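Local coordinates for protein phosphate transporter (Thermotoga maritima MSB8, PDB 6L85) that imports phosphate across the membrane, probably by coupling its uptake to sodium ions, and is related to the human SLC20 carriers, at residues Gly82-Trp93 and Thr384-Tyr393. Residues are numbered along the deposited sequence; the frame is centred on the assembly and turned at random.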
loop_
_atom_site.group_PDB
_atom_site.type_symbol
_atom_site.label_atom_id
_atom_site.label_comp_id
_atom_site.label_asym_id
_atom_site.label_seq_id
_atom_site.Cartn_x
_atom_site.Cartn_y
_atom_site.Cartn_z
ATOM N N GLY B 82 33.654 12.929 3.496
ATOM C CA GLY B 82 33.828 11.504 3.294
ATOM C C GLY B 82 32.589 10.840 2.720
ATOM O O GLY B 82 32.689 9.967 1.850
ATOM N N ALA B 83 31.408 11.222 3.223
ATOM C CA ALA B 83 30.161 10.693 2.680
ATOM C C ALA B 83 30.066 11.000 1.195
ATOM O O ALA B 83 29.782 10.111 0.379
ATOM C CB ALA B 83 28.965 11.273 3.441
ATOM N N LEU B 84 30.359 12.247 0.822
ATOM C CA LEU B 84 30.358 12.582 -0.597
ATOM C C LEU B 84 31.365 11.742 -1.379
ATOM O O LEU B 84 31.055 11.255 -2.481
ATOM C CB LEU B 84 30.640 14.067 -0.790
ATOM C CG LEU B 84 29.629 15.017 -0.161
ATOM C CD1 LEU B 84 29.999 16.428 -0.560
ATOM C CD2 LEU B 84 28.196 14.696 -0.585
ATOM N N SER B 85 32.577 11.569 -0.834
ATOM C CA SER B 85 33.611 10.793 -1.523
ATOM C C SER B 85 33.158 9.363 -1.764
ATOM O O SER B 85 33.338 8.824 -2.862
ATOM C CB SER B 85 34.916 10.806 -0.714
ATOM O OG SER B 85 35.503 12.102 -0.749
ATOM N N ALA B 86 32.565 8.740 -0.744
ATOM C CA ALA B 86 32.036 7.390 -0.875
ATOM C C ALA B 86 30.953 7.316 -1.954
ATOM O O ALA B 86 30.934 6.377 -2.761
ATOM C CB ALA B 86 31.495 6.917 0.478
ATOM N N LEU B 87 30.029 8.285 -1.967
ATOM C CA LEU B 87 28.981 8.288 -2.996
ATOM C C LEU B 87 29.592 8.363 -4.391
ATOM O O LEU B 87 29.231 7.583 -5.280
ATOM C CB LEU B 87 28.002 9.458 -2.786
ATOM C CG LEU B 87 26.925 9.394 -1.681
ATOM C CD1 LEU B 87 26.248 10.742 -1.498
ATOM C CD2 LEU B 87 25.856 8.305 -1.923
ATOM N N ILE B 88 30.529 9.300 -4.598
ATOM C CA ILE B 88 31.204 9.430 -5.892
ATOM C C ILE B 88 31.831 8.102 -6.308
ATOM O O ILE B 88 31.626 7.618 -7.431
ATOM C CB ILE B 88 32.276 10.536 -5.831
ATOM C CG1 ILE B 88 31.641 11.914 -5.646
ATOM C CG2 ILE B 88 33.135 10.511 -7.098
ATOM C CD1 ILE B 88 32.622 13.077 -5.843
ATOM N N ALA B 89 32.598 7.485 -5.396
ATOM C CA ALA B 89 33.391 6.310 -5.753
ATOM C C ALA B 89 32.505 5.110 -6.046
ATOM O O ALA B 89 32.720 4.383 -7.036
ATOM C CB ALA B 89 34.390 5.970 -4.629
ATOM N N ALA B 90 31.530 4.859 -5.163
ATOM C CA ALA B 90 30.622 3.740 -5.358
ATOM C C ALA B 90 29.814 3.919 -6.636
ATOM O O ALA B 90 29.705 2.986 -7.434
ATOM C CB ALA B 90 29.703 3.577 -4.145
ATOM N N SER B 91 29.251 5.111 -6.852
ATOM C CA SER B 91 28.484 5.363 -8.071
ATOM C C SER B 91 29.310 5.052 -9.301
ATOM O O SER B 91 28.821 4.426 -10.250
ATOM C CB SER B 91 28.041 6.824 -8.125
ATOM O OG SER B 91 27.087 7.075 -7.125
ATOM N N PHE B 92 30.564 5.526 -9.309
ATOM C CA PHE B 92 31.443 5.300 -10.447
ATOM C C PHE B 92 31.569 3.816 -10.751
ATOM O O PHE B 92 31.355 3.377 -11.894
ATOM C CB PHE B 92 32.825 5.903 -10.171
ATOM C CG PHE B 92 33.786 5.703 -11.292
ATOM C CD1 PHE B 92 33.708 6.497 -12.424
ATOM C CD2 PHE B 92 34.718 4.684 -11.250
ATOM C CE1 PHE B 92 34.568 6.302 -13.488
ATOM C CE2 PHE B 92 35.590 4.482 -12.318
ATOM C CZ PHE B 92 35.519 5.294 -13.429
ATOM N N TRP B 93 31.916 3.019 -9.738
ATOM C CA TRP B 93 32.132 1.603 -10.035
ATOM C C TRP B 93 30.821 0.875 -10.355
ATOM O O TRP B 93 30.804 -0.019 -11.218
ATOM C CB TRP B 93 32.907 0.938 -8.896
ATOM C CG TRP B 93 34.311 1.397 -8.966
ATOM C CD1 TRP B 93 34.932 2.298 -8.136
ATOM C CD2 TRP B 93 35.263 1.060 -9.976
ATOM N NE1 TRP B 93 36.219 2.511 -8.554
ATOM C CE2 TRP B 93 36.452 1.766 -9.680
ATOM C CE3 TRP B 93 35.236 0.215 -11.094
ATOM C CZ2 TRP B 93 37.604 1.647 -10.457
ATOM C CZ3 TRP B 93 36.377 0.106 -11.871
ATOM C CH2 TRP B 93 37.548 0.815 -11.544
ATOM N N THR B 384 38.534 -1.954 -4.275
ATOM C CA THR B 384 38.553 -0.977 -5.363
ATOM C C THR B 384 37.804 0.295 -4.977
ATOM O O THR B 384 38.291 1.413 -5.190
ATOM C CB THR B 384 37.933 -1.584 -6.622
ATOM O OG1 THR B 384 38.602 -2.808 -6.942
ATOM C CG2 THR B 384 38.033 -0.615 -7.794
ATOM N N VAL B 385 36.606 0.146 -4.411
ATOM C CA VAL B 385 35.842 1.337 -4.054
ATOM C C VAL B 385 36.472 2.033 -2.863
ATOM O O VAL B 385 36.501 3.270 -2.805
ATOM C CB VAL B 385 34.363 0.999 -3.788
ATOM C CG1 VAL B 385 33.628 2.252 -3.387
ATOM C CG2 VAL B 385 33.725 0.402 -5.041
ATOM N N ALA B 386 36.972 1.262 -1.885
ATOM C CA ALA B 386 37.672 1.879 -0.758
ATOM C C ALA B 386 38.833 2.742 -1.244
ATOM O O ALA B 386 38.974 3.903 -0.834
ATOM C CB ALA B 386 38.149 0.807 0.225
ATOM N N ALA B 387 39.638 2.211 -2.173
ATOM C CA ALA B 387 40.789 2.955 -2.681
ATOM C C ALA B 387 40.349 4.168 -3.484
ATOM O O ALA B 387 40.952 5.242 -3.375
ATOM C CB ALA B 387 41.677 2.034 -3.522
ATOM N N THR B 388 39.295 4.020 -4.296
ATOM C CA THR B 388 38.790 5.145 -5.077
ATOM C C THR B 388 38.241 6.240 -4.169
ATOM O O THR B 388 38.431 7.431 -4.433
ATOM C CB THR B 388 37.707 4.654 -6.042
ATOM O OG1 THR B 388 38.217 3.566 -6.826
ATOM C CG2 THR B 388 37.234 5.766 -6.958
ATOM N N SER B 389 37.555 5.852 -3.097
ATOM C CA SER B 389 37.003 6.816 -2.151
ATOM C C SER B 389 38.113 7.544 -1.401
ATOM O O SER B 389 38.058 8.765 -1.223
ATOM C CB SER B 389 36.067 6.089 -1.178
ATOM O OG SER B 389 35.543 6.973 -0.208
ATOM N N ALA B 390 39.125 6.802 -0.947
ATOM C CA ALA B 390 40.299 7.419 -0.337
ATOM C C ALA B 390 40.928 8.439 -1.277
ATOM O O ALA B 390 41.243 9.570 -0.875
ATOM C CB ALA B 390 41.308 6.329 0.032
ATOM N N ALA B 391 41.100 8.062 -2.546
ATOM C CA ALA B 391 41.706 8.966 -3.516
ATOM C C ALA B 391 40.862 10.216 -3.711
ATOM O O ALA B 391 41.391 11.334 -3.737
ATOM C CB ALA B 391 41.902 8.240 -4.846
ATOM N N VAL B 392 39.545 10.048 -3.885
ATOM C CA VAL B 392 38.679 11.213 -4.071
ATOM C C VAL B 392 38.738 12.114 -2.847
ATOM O O VAL B 392 38.796 13.342 -2.961
ATOM C CB VAL B 392 37.227 10.783 -4.371
ATOM C CG1 VAL B 392 36.293 12.000 -4.305
ATOM C CG2 VAL B 392 37.135 10.112 -5.736
ATOM N N TYR B 393 38.741 11.518 -1.656
ATOM C CA TYR B 393 38.718 12.315 -0.441
ATOM C C TYR B 393 40.002 13.121 -0.290
ATOM O O TYR B 393 39.955 14.314 0.022
ATOM C CB TYR B 393 38.504 11.408 0.765
ATOM C CG TYR B 393 38.581 12.147 2.078
ATOM C CD1 TYR B 393 37.639 13.121 2.398
ATOM C CD2 TYR B 393 39.589 11.871 3.002
ATOM C CE1 TYR B 393 37.694 13.800 3.599
ATOM C CE2 TYR B 393 39.654 12.551 4.215
ATOM C CZ TYR B 393 38.703 13.519 4.499
ATOM O OH TYR B 393 38.725 14.214 5.683
#
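The indole of W93 lies between T384, whose CG2 sits over one face, toward the rim, and F92, whose CD2 is likewise offset over the opposite face, while T388 meets its edge. The T384 methyl CG2 stands 3.7 Å from the centroid of the six-membered ring of W93, a CH-pi contact. The ring of Y393, at the far end, has S85 OG at its edge. The two rings mark opposite ends of a helix-helix packing contact in this all-helical phosphate transporter: segments 82-93 and 384-393, of helices 76-99 and 368-400, cross with 132° between their N-to-C directions, axes 8.2 Å apart at closest approach.

Small residues allow this approach. A89 CB presses against the backbone of helix 368-400, 3.5 Å from S389 N, and also touches T388 CG2. V385 splits its branches, CG1 packing over A90 and CG2 alongside W93, while V392 CG1 lies 4.1 Å from I88 CD1. The serines turn their hydroxyls to main-chain carbonyls, S85 OG to Y81 and S389 OG to G113 of helix 106-121; Y393 OH bonds to E78.

With OG1 anti to its carbonyl carbon (chi1 -54°), T388 can use its hydroxyl twice. It donates to T384 O one turn earlier, on the opposite face of that carbonyl from T388 N, and accepts a hydrogen bond from the indole N-H: W93 NE1 lies 2.8 Å from T388 OG1, with an N-H...O angle of 155°.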